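Local structure of adenylate kinase (Schistosoma mansoni, 3UMF) at residues F53-L58 and D106-F111; K30-L35 and P132-I137; F139-E144 and K169-F174. The protein catalyses the reversible transfer of a phosphoryl group from ATP to AMP, yielding two molecules of ADP. All blocks are in the same frame, centred on the assembly; numbering follows the deposited sequence.

Contact 1: F53-L58 and D106-F111; sequences FHFNHL and DKNCHF
Asn56 and Phe111 form the parallel bridge at which edge strand 56-58 joins strand 110-114, in the parallel sheet, ordered 2-3-1-4-5, of the adenylate kinase core. Asn56 N donates to His110 O at 3.2 Å, with 150° at the hydrogen, and this is the one backbone hydrogen bond across the two segments. His54, the first residue past helix 42-53, has positive phi, and strand 56-58 begins two residues later.

The side chain of His110 shows how the approach is packed. Its CB lies 3.4 Å from Phe55 CD1, and its CG is 3.6 Å from Phe55 CE1, which stands over one face of the imidazole. The two rings form an oblique pair, their planes inclined by 35°. With CG beside the backbone N (chi1 -57°), the ring brings ND1 round to Asn108, and His110 ND1 donates to Asn108 OD1 at 3.2 Å. At the tip, NE2 has a weak hydrogen bond with Lys30 NZ on the next strand.

Asn108 OD1 also accepts from His110 N, at 3.0 Å, which closes an Asx turn. Both donors come from the same face of the amide plane, so one oxygen holds backbone and ring together and limits rotation of the imidazole. The Asn108 amide meanwhile rests against the carbonyl of His54.

On the Phe111 side carbon meets carbon: Asn56 CB is 3.5 Å from Phe111 CD2, and Leu58 CD1 reaches the same ring carbon at 3.7 Å. Met101 of helix 90-104 touches both Leu58 and Phe111. Beside the bridge, Phe111 CA makes a CA-H...O contact with Asn56 O at 3.5 Å.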
loop_
_atom_site.group_PDB
_atom_site.type_symbol
_atom_site.label_atom_id
_atom_site.label_comp_id
_atom_site.label_asym_id
_atom_site.label_seq_id
_atom_site.Cartn_x
_atom_site.Cartn_y
_atom_site.Cartn_z
ATOM N N PHE A 53 -11.448 -5.195 -11.279
ATOM C CA PHE A 53 -10.701 -6.445 -11.425
ATOM C C PHE A 53 -11.000 -7.522 -10.384
ATOM O O PHE A 53 -10.513 -8.645 -10.510
ATOM C CB PHE A 53 -9.195 -6.166 -11.432
ATOM C CG PHE A 53 -8.718 -5.409 -12.633
ATOM C CD1 PHE A 53 -8.604 -6.033 -13.866
ATOM C CD2 PHE A 53 -8.369 -4.075 -12.528
ATOM C CE1 PHE A 53 -8.158 -5.330 -14.978
ATOM C CE2 PHE A 53 -7.923 -3.371 -13.631
ATOM C CZ PHE A 53 -7.816 -3.997 -14.858
ATOM N N HIS A 54 -11.774 -7.172 -9.359
ATOM C CA HIS A 54 -12.131 -8.106 -8.287
ATOM C C HIS A 54 -10.903 -8.530 -7.477
ATOM O O HIS A 54 -10.852 -9.639 -6.938
ATOM C CB HIS A 54 -12.872 -9.328 -8.846
ATOM C CG HIS A 54 -13.906 -8.983 -9.877
ATOM N ND1 HIS A 54 -14.676 -7.843 -9.803
ATOM C CD2 HIS A 54 -14.285 -9.625 -11.004
ATOM C CE1 HIS A 54 -15.491 -7.800 -10.843
ATOM N NE2 HIS A 54 -15.276 -8.868 -11.586
ATOM N N PHE A 55 -9.916 -7.642 -7.395
ATOM C CA PHE A 55 -8.714 -7.891 -6.607
ATOM C C PHE A 55 -9.066 -8.082 -5.138
ATOM O O PHE A 55 -10.003 -7.464 -4.638
ATOM C CB PHE A 55 -7.754 -6.694 -6.712
ATOM C CG PHE A 55 -7.078 -6.551 -8.053
ATOM C CD1 PHE A 55 -7.026 -7.610 -8.944
ATOM C CD2 PHE A 55 -6.485 -5.351 -8.414
ATOM C CE1 PHE A 55 -6.388 -7.471 -10.171
ATOM C CE2 PHE A 55 -5.854 -5.206 -9.640
ATOM C CZ PHE A 55 -5.807 -6.265 -10.518
ATOM N N ASN A 56 -8.320 -8.935 -4.440
ATOM C CA ASN A 56 -8.363 -8.917 -2.979
ATOM C C ASN A 56 -7.684 -7.638 -2.498
ATOM O O ASN A 56 -6.675 -7.214 -3.061
ATOM C CB ASN A 56 -7.676 -10.145 -2.386
ATOM C CG ASN A 56 -8.413 -11.437 -2.703
ATOM O OD1 ASN A 56 -7.910 -12.290 -3.435
ATOM N ND2 ASN A 56 -9.610 -11.587 -2.144
ATOM N N HIS A 57 -8.245 -7.011 -1.471
ATOM C CA HIS A 57 -7.703 -5.755 -0.972
ATOM C C HIS A 57 -7.283 -5.912 0.486
ATOM O O HIS A 57 -8.115 -6.156 1.361
ATOM C CB HIS A 57 -8.726 -4.628 -1.139
ATOM C CG HIS A 57 -8.172 -3.256 -0.896
ATOM N ND1 HIS A 57 -8.955 -2.124 -0.933
ATOM C CD2 HIS A 57 -6.915 -2.835 -0.616
ATOM C CE1 HIS A 57 -8.207 -1.064 -0.683
ATOM N NE2 HIS A 57 -6.965 -1.468 -0.487
ATOM N N LEU A 58 -5.984 -5.782 0.736
ATOM C CA LEU A 58 -5.444 -5.966 2.076
ATOM C C LEU A 58 -4.774 -4.695 2.580
ATOM O O LEU A 58 -4.098 -3.998 1.827
ATOM C CB LEU A 58 -4.416 -7.104 2.088
ATOM C CG LEU A 58 -4.837 -8.514 1.665
ATOM C CD1 LEU A 58 -3.639 -9.450 1.738
ATOM C CD2 LEU A 58 -5.978 -9.032 2.529
ATOM N N ASP A 106 -7.725 -18.394 -3.462
ATOM C CA ASP A 106 -8.519 -19.175 -4.411
ATOM C C ASP A 106 -9.784 -18.468 -4.887
ATOM O O ASP A 106 -10.434 -18.920 -5.828
ATOM C CB ASP A 106 -8.843 -20.557 -3.844
ATOM C CG ASP A 106 -7.621 -21.447 -3.756
ATOM O OD1 ASP A 106 -6.885 -21.556 -4.759
ATOM O OD2 ASP A 106 -7.392 -22.032 -2.677
ATOM N N LYS A 107 -10.137 -17.364 -4.237
ATOM C CA LYS A 107 -11.212 -16.516 -4.737
ATOM C C LYS A 107 -10.650 -15.656 -5.860
ATOM O O LYS A 107 -11.293 -15.446 -6.891
ATOM C CB LYS A 107 -11.773 -15.636 -3.623
ATOM N N ASN A 108 -9.429 -15.175 -5.643
ATOM C CA ASN A 108 -8.698 -14.395 -6.633
ATOM C C ASN A 108 -7.202 -14.435 -6.332
ATOM O O ASN A 108 -6.794 -14.285 -5.180
ATOM C CB ASN A 108 -9.196 -12.949 -6.655
ATOM C CG ASN A 108 -8.786 -12.213 -7.915
ATOM O OD1 ASN A 108 -7.718 -11.602 -7.974
ATOM N ND2 ASN A 108 -9.632 -12.276 -8.938
ATOM N N CYS A 109 -6.389 -14.646 -7.364
ATOM C CA CYS A 109 -4.945 -14.780 -7.183
ATOM C C CYS A 109 -4.239 -13.439 -6.984
ATOM O O CYS A 109 -3.078 -13.399 -6.575
ATOM C CB CYS A 109 -4.316 -15.526 -8.369
ATOM S SG CYS A 109 -4.282 -14.596 -9.921
ATOM N N HIS A 110 -4.936 -12.344 -7.276
ATOM C CA HIS A 110 -4.338 -11.014 -7.147
ATOM C C HIS A 110 -4.598 -10.394 -5.777
ATOM O O HIS A 110 -5.665 -10.570 -5.189
ATOM C CB HIS A 110 -4.854 -10.063 -8.230
ATOM C CG HIS A 110 -4.619 -10.536 -9.630
ATOM N ND1 HIS A 110 -5.487 -11.384 -10.284
ATOM C CD2 HIS A 110 -3.630 -10.257 -10.511
ATOM C CE1 HIS A 110 -5.035 -11.617 -11.504
ATOM N NE2 HIS A 110 -3.911 -10.943 -11.667
ATOM N N PHE A 111 -3.612 -9.653 -5.287
ATOM C CA PHE A 111 -3.730 -8.940 -4.026
ATOM C C PHE A 111 -3.195 -7.525 -4.179
ATOM O O PHE A 111 -2.052 -7.332 -4.595
ATOM C CB PHE A 111 -2.943 -9.664 -2.927
ATOM C CG PHE A 111 -3.513 -10.999 -2.550
ATOM C CD1 PHE A 111 -3.164 -12.142 -3.253
ATOM C CD2 PHE A 111 -4.403 -11.115 -1.493
ATOM C CE1 PHE A 111 -3.693 -13.373 -2.908
ATOM C CE2 PHE A 111 -4.935 -12.349 -1.144
ATOM C CZ PHE A 111 -4.578 -13.475 -1.852
#

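Contact 2: K30-L35 and P132-I137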
loop_
_atom_site.group_PDB
_atom_site.type_symbol
_atom_site.label_atom_id
_atom_site.label_comp_id
_atom_site.label_asym_id
_atom_site.label_seq_id
_atom_site.Cartn_x
_atom_site.Cartn_y
_atom_site.Cartn_z
ATOM N N LYS A 30 -0.376 -13.167 -7.252
ATOM C CA LYS A 30 0.185 -11.973 -7.876
ATOM C C LYS A 30 -0.031 -10.790 -6.944
ATOM O O LYS A 30 -1.166 -10.380 -6.704
ATOM C CB LYS A 30 -0.499 -11.712 -9.217
ATOM C CG LYS A 30 -0.201 -12.750 -10.282
ATOM C CD LYS A 30 -1.273 -12.736 -11.353
ATOM C CE LYS A 30 -0.696 -12.985 -12.734
ATOM N NZ LYS A 30 -1.559 -12.373 -13.784
ATOM N N VAL A 31 1.062 -10.241 -6.424
ATOM C CA VAL A 31 0.982 -9.197 -5.410
ATOM C C VAL A 31 1.345 -7.823 -5.957
ATOM O O VAL A 31 2.415 -7.633 -6.538
ATOM C CB VAL A 31 1.891 -9.516 -4.207
ATOM C CG1 VAL A 31 1.943 -8.343 -3.242
ATOM C CG2 VAL A 31 1.407 -10.774 -3.507
ATOM N N ILE A 32 0.443 -6.868 -5.767
ATOM C CA ILE A 32 0.667 -5.503 -6.211
ATOM C C ILE A 32 0.798 -4.571 -5.013
ATOM O O ILE A 32 -0.180 -4.290 -4.318
ATOM C CB ILE A 32 -0.496 -5.021 -7.099
ATOM C CG1 ILE A 32 -0.645 -5.941 -8.314
ATOM C CG2 ILE A 32 -0.279 -3.580 -7.535
ATOM C CD1 ILE A 32 -1.954 -5.768 -9.048
ATOM N N PHE A 33 2.014 -4.102 -4.762
ATOM C CA PHE A 33 2.240 -3.102 -3.728
ATOM C C PHE A 33 1.715 -1.751 -4.219
ATOM O O PHE A 33 1.940 -1.376 -5.370
ATOM C CB PHE A 33 3.734 -2.998 -3.410
ATOM C CG PHE A 33 4.304 -4.214 -2.717
ATOM C CD1 PHE A 33 3.515 -5.008 -1.898
ATOM C CD2 PHE A 33 5.641 -4.554 -2.879
ATOM C CE1 PHE A 33 4.051 -6.117 -1.257
ATOM C CE2 PHE A 33 6.181 -5.660 -2.238
ATOM C CZ PHE A 33 5.382 -6.442 -1.428
ATOM N N VAL A 34 1.014 -1.025 -3.355
ATOM C CA VAL A 34 0.505 0.299 -3.714
ATOM C C VAL A 34 1.022 1.378 -2.762
ATOM O O VAL A 34 0.826 1.301 -1.544
ATOM C CB VAL A 34 -1.040 0.327 -3.755
ATOM C CG1 VAL A 34 -1.539 1.723 -4.112
ATOM C CG2 VAL A 34 -1.558 -0.692 -4.755
ATOM N N LEU A 35 1.687 2.378 -3.330
ATOM C CA LEU A 35 2.239 3.483 -2.552
ATOM C C LEU A 35 1.634 4.819 -2.968
ATOM O O LEU A 35 1.348 5.043 -4.143
ATOM C CB LEU A 35 3.764 3.541 -2.717
ATOM C CG LEU A 35 4.578 2.500 -1.943
ATOM C CD1 LEU A 35 6.065 2.732 -2.159
ATOM C CD2 LEU A 35 4.233 2.551 -0.461
ATOM N N PRO A 132 7.361 -13.040 -3.909
ATOM C CA PRO A 132 7.826 -11.841 -4.617
ATOM C C PRO A 132 6.649 -11.058 -5.183
ATOM O O PRO A 132 5.649 -11.660 -5.581
ATOM C CB PRO A 132 8.670 -12.415 -5.758
ATOM C CG PRO A 132 9.102 -13.759 -5.271
ATOM C CD PRO A 132 7.939 -14.272 -4.476
ATOM N N CYS A 133 6.751 -9.737 -5.215
ATOM C CA CYS A 133 5.655 -8.939 -5.738
ATOM C C CYS A 133 5.658 -8.958 -7.264
ATOM O O CYS A 133 6.689 -9.207 -7.893
ATOM C CB CYS A 133 5.714 -7.501 -5.209
ATOM S SG CYS A 133 6.964 -6.453 -5.965
ATOM N N LEU A 134 4.493 -8.723 -7.852
ATOM C CA LEU A 134 4.387 -8.606 -9.296
ATOM C C LEU A 134 4.909 -7.242 -9.737
ATOM O O LEU A 134 5.727 -7.141 -10.652
ATOM C CB LEU A 134 2.932 -8.787 -9.730
ATOM C CG LEU A 134 2.615 -8.503 -11.198
ATOM C CD1 LEU A 134 3.340 -9.479 -12.115
ATOM C CD2 LEU A 134 1.115 -8.560 -11.422
ATOM N N CYS A 135 4.435 -6.198 -9.067
ATOM C CA CYS A 135 4.867 -4.835 -9.351
ATOM C C CYS A 135 4.499 -3.899 -8.209
ATOM O O CYS A 135 3.813 -4.294 -7.264
ATOM C CB CYS A 135 4.241 -4.334 -10.660
ATOM S SG CYS A 135 2.434 -4.193 -10.633
ATOM N N VAL A 136 4.973 -2.663 -8.304
ATOM C CA VAL A 136 4.628 -1.622 -7.356
ATOM C C VAL A 136 3.986 -0.471 -8.117
ATOM O O VAL A 136 4.523 -0.012 -9.125
ATOM C CB VAL A 136 5.882 -1.100 -6.619
ATOM C CG1 VAL A 136 5.513 0.016 -5.649
ATOM C CG2 VAL A 136 6.582 -2.237 -5.889
ATOM N N ILE A 137 2.825 -0.024 -7.658
ATOM C CA ILE A 137 2.204 1.167 -8.225
ATOM C C ILE A 137 2.519 2.352 -7.329
ATOM O O ILE A 137 2.109 2.393 -6.167
ATOM C CB ILE A 137 0.674 1.023 -8.355
ATOM C CG1 ILE A 137 0.319 -0.266 -9.098
ATOM C CG2 ILE A 137 0.088 2.220 -9.086
ATOM C CD1 ILE A 137 -1.172 -0.498 -9.231
HETATM O O HOH W 1 3.481 -11.669 -6.953
#
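Ile32, Phe33 and Val34 pair in parallel with Cys135, Val136 and Ile137, joining the central strand 30-35 to strand 135-140. Strand 30-35 runs into the glycine-rich P-loop that precedes helix 42-53, so this is the middle of the P-loop kinase sheet. The two strand axes diverge by only 28°.

Four backbone bonds form the first shell. Phe33 N donates to Cys135 O at 3.1 Å, Ile137 N to Phe33 O at 2.8 Å, and Leu35 N to Ile137 O at 2.9 Å; the last is practically straight, 178° at the hydrogen. The fourth, Leu134 N to Val31 O at 2.7 Å, lies where the register slips: Val31 faces Cys133 but Ile32 faces Cys135, and Leu134, with near-helical backbone angles, takes up the extra residue.

Side chains then close over each face. On one, Ile32 CG2 meets Ile137 CD1 at 3.6 Å, with Cys135 SG alongside. On the other, the Phe33 ring carries Cys133 CB over one face as a CH-pi contact, CB to CE2 3.5 Å, while Val136 CG2 touches the ring edge. Cys133 SG sits between the backbone N and the carbonyl carbon (chi1 76°), which leaves the sulfur obliquely beside the same ring.

Further out, Phe126 meets the Phe33 ring edge-to-face and Tyr185 of helix 179-186 touches Phe33, Cys133 and Val136. The Cys133 backbone is held at both ends, its N by Glu127 and its O by Lys190.

At the start of the pairing a water replaces a direct link: it accepts from Val31 N at 2.9 Å and donates to Pro132 O at 2.6 Å.

Contact 3: F139-E144 and K169-F174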
loop_
_atom_site.group_PDB
_atom_site.type_symbol
_atom_site.label_atom_id
_atom_site.label_comp_id
_atom_site.label_asym_id
_atom_site.label_seq_id
_atom_site.Cartn_x
_atom_site.Cartn_y
_atom_site.Cartn_z
ATOM N N PHE A 139 1.754 6.092 -6.898
ATOM C CA PHE A 139 0.927 7.239 -7.269
ATOM C C PHE A 139 1.641 8.525 -6.870
ATOM O O PHE A 139 1.527 8.986 -5.731
ATOM C CB PHE A 139 -0.449 7.160 -6.602
ATOM C CG PHE A 139 -1.337 6.087 -7.172
ATOM C CD1 PHE A 139 -1.918 6.241 -8.419
ATOM C CD2 PHE A 139 -1.598 4.925 -6.459
ATOM C CE1 PHE A 139 -2.738 5.259 -8.948
ATOM C CE2 PHE A 139 -2.418 3.939 -6.982
ATOM C CZ PHE A 139 -2.987 4.106 -8.230
ATOM N N ASP A 140 2.364 9.103 -7.823
ATOM C CA ASP A 140 3.291 10.190 -7.546
ATOM C C ASP A 140 2.677 11.565 -7.780
ATOM O O ASP A 140 2.096 11.824 -8.834
ATOM C CB ASP A 140 4.540 10.029 -8.417
ATOM C CG ASP A 140 5.581 11.102 -8.154
ATOM O OD1 ASP A 140 5.898 11.353 -6.970
ATOM O OD2 ASP A 140 6.085 11.694 -9.132
ATOM N N VAL A 141 2.806 12.442 -6.788
ATOM C CA VAL A 141 2.442 13.846 -6.955
ATOM C C VAL A 141 3.542 14.744 -6.397
ATOM O O VAL A 141 4.222 14.382 -5.438
ATOM C CB VAL A 141 1.098 14.192 -6.266
ATOM C CG1 VAL A 141 -0.060 13.513 -6.978
ATOM C CG2 VAL A 141 1.130 13.808 -4.790
ATOM N N SER A 142 3.717 15.911 -7.006
ATOM C CA SER A 142 4.677 16.895 -6.521
ATOM C C SER A 142 4.098 17.601 -5.304
ATOM O O SER A 142 2.898 17.505 -5.040
ATOM C CB SER A 142 4.987 17.917 -7.612
ATOM O OG SER A 142 3.845 18.712 -7.880
ATOM N N GLU A 143 4.944 18.305 -4.558
ATOM C CA GLU A 143 4.472 19.053 -3.398
ATOM C C GLU A 143 3.488 20.132 -3.838
ATOM O O GLU A 143 2.501 20.401 -3.155
ATOM C CB GLU A 143 5.647 19.672 -2.638
ATOM C CG GLU A 143 5.266 20.305 -1.310
ATOM C CD GLU A 143 6.466 20.818 -0.542
ATOM O OE1 GLU A 143 7.406 20.029 -0.305
ATOM O OE2 GLU A 143 6.477 22.014 -0.177
ATOM N N GLU A 144 3.761 20.725 -4.999
ATOM C CA GLU A 144 2.922 21.769 -5.581
ATOM C C GLU A 144 1.508 21.270 -5.893
ATOM O O GLU A 144 0.521 21.965 -5.641
ATOM C CB GLU A 144 3.568 22.314 -6.861
ATOM C CG GLU A 144 5.032 22.732 -6.712
ATOM C CD GLU A 144 6.017 21.622 -7.062
ATOM O OE1 GLU A 144 6.456 21.558 -8.232
ATOM O OE2 GLU A 144 6.363 20.818 -6.167
ATOM N N LYS A 169 4.689 18.855 5.956
ATOM C CA LYS A 169 5.718 18.042 6.607
ATOM C C LYS A 169 5.436 16.545 6.493
ATOM O O LYS A 169 6.357 15.739 6.357
ATOM C CB LYS A 169 5.857 18.421 8.084
ATOM C CG LYS A 169 6.339 19.838 8.325
ATOM C CD LYS A 169 7.562 20.158 7.486
ATOM C CE LYS A 169 8.156 21.496 7.897
ATOM N NZ LYS A 169 8.684 22.239 6.725
ATOM N N ARG A 170 4.164 16.170 6.562
ATOM C CA ARG A 170 3.794 14.765 6.418
ATOM C C ARG A 170 4.095 14.284 5.001
ATOM O O ARG A 170 4.532 13.149 4.799
ATOM C CB ARG A 170 2.319 14.550 6.759
ATOM C CG ARG A 170 1.894 13.087 6.772
ATOM C CD ARG A 170 0.416 12.949 7.102
ATOM N NE ARG A 170 0.106 13.489 8.423
ATOM C CZ ARG A 170 -1.126 13.662 8.888
ATOM N NH1 ARG A 170 -2.169 13.340 8.139
ATOM N NH2 ARG A 170 -1.313 14.162 10.101
ATOM N N PHE A 171 3.865 15.161 4.028
ATOM C CA PHE A 171 4.199 14.891 2.634
ATOM C C PHE A 171 5.704 14.676 2.459
ATOM O O PHE A 171 6.135 13.717 1.823
ATOM C CB PHE A 171 3.727 16.049 1.741
ATOM C CG PHE A 171 4.133 15.911 0.299
ATOM C CD1 PHE A 171 3.294 15.294 -0.613
ATOM C CD2 PHE A 171 5.355 16.396 -0.145
ATOM C CE1 PHE A 171 3.665 15.163 -1.943
ATOM C CE2 PHE A 171 5.735 16.261 -1.472
ATOM C CZ PHE A 171 4.885 15.645 -2.371
ATOM N N ARG A 172 6.497 15.584 3.017
ATOM C CA ARG A 172 7.946 15.531 2.873
ATOM C C ARG A 172 8.528 14.351 3.637
ATOM O O ARG A 172 9.475 13.712 3.173
ATOM C CB ARG A 172 8.584 16.838 3.340
ATOM C CG ARG A 172 8.186 18.052 2.512
ATOM C CD ARG A 172 8.878 19.310 3.019
ATOM N NE ARG A 172 8.501 20.488 2.235
ATOM C CZ ARG A 172 8.834 21.735 2.548
ATOM N NH1 ARG A 172 9.556 21.980 3.634
ATOM N NH2 ARG A 172 8.445 22.737 1.773
ATOM N N THR A 173 7.965 14.065 4.810
ATOM C CA THR A 173 8.375 12.897 5.585
ATOM C C THR A 173 8.108 11.610 4.803
ATOM O O THR A 173 8.969 10.739 4.725
ATOM C CB THR A 173 7.668 12.836 6.962
ATOM O OG1 THR A 173 8.186 13.867 7.809
ATOM C CG2 THR A 173 7.904 11.489 7.626
ATOM N N PHE A 174 6.923 11.505 4.209
ATOM C CA PHE A 174 6.575 10.326 3.418
ATOM C C PHE A 174 7.467 10.186 2.182
ATOM O O PHE A 174 7.927 9.092 1.865
ATOM C CB PHE A 174 5.097 10.355 3.008
ATOM C CG PHE A 174 4.681 9.185 2.161
ATOM C CD1 PHE A 174 4.212 8.020 2.747
ATOM C CD2 PHE A 174 4.770 9.242 0.777
ATOM C CE1 PHE A 174 3.838 6.935 1.966
ATOM C CE2 PHE A 174 4.397 8.163 -0.004
ATOM C CZ PHE A 174 3.931 7.008 0.589
#
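A two-pronged salt bridge and an aromatic contact join Glu143, with the two residues before it, to Phe171 and Arg172 at the protein surface, where strand 135-140 passes into helix 143-150 and meets helix 161-177. The polar half is a side-on grip: Arg172 NE donates to Glu143 OE1 at 2.8 Å and Arg172 NH2 to Glu143 OE2 at 2.9 Å. Both oxygens lie close to the guanidinium plane and are approached from their syn sides, yet the carboxylate is twisted 36° from that plane, so the pairing is bidentate without being flat. Glu143 reaches across with CG anti to the backbone N (chi1 -172°) and an extended chain.

Next to the salt bridge, the far edge of the Phe171 ring, CE1, CZ and CE2, lies against residues 141-143. Its CZ lies 3.4 Å from Val141 O, which meets the ring at its edge, and CE2 is 3.6 Å from Glu143 CB. Val141 CG2 adds a looser contact, 4.0 Å from Phe171 CE1.

Ser142 occupies the N-cap of helix 143-150, where its OG accepts from Val145 N. One turn on, Arg147 forms a second salt bridge with Glu143 OE2, and Met146 touches Phe171. Helix 161-177 is thereby joined to the start of helix 143-150 and to the short connection, Val141 and Ser142, that follows strand 135-140.

From the N terminus, strand 30-35 supplies the first half of contact 2. The chain then passes through helix 42-53 into 53-58, which opens contact 1; 47 largely helical residues later, 106-111 closes it. Only afterwards does 132-137 close contact 2, so contact 1 is nested within its loop. Contact 3 follows in series, from 139-144 to 169-174, and none of the loops cross. Strand 30-35 is the shared neighbour: a probable hydrogen bond from Ile32 N to Phe111 O joins contacts 2 and 1, and another from Phe139 N to Leu35 O joins contacts 3 and 2. Together they tie edge strand 56-58, the sheet centre and helix 161-177.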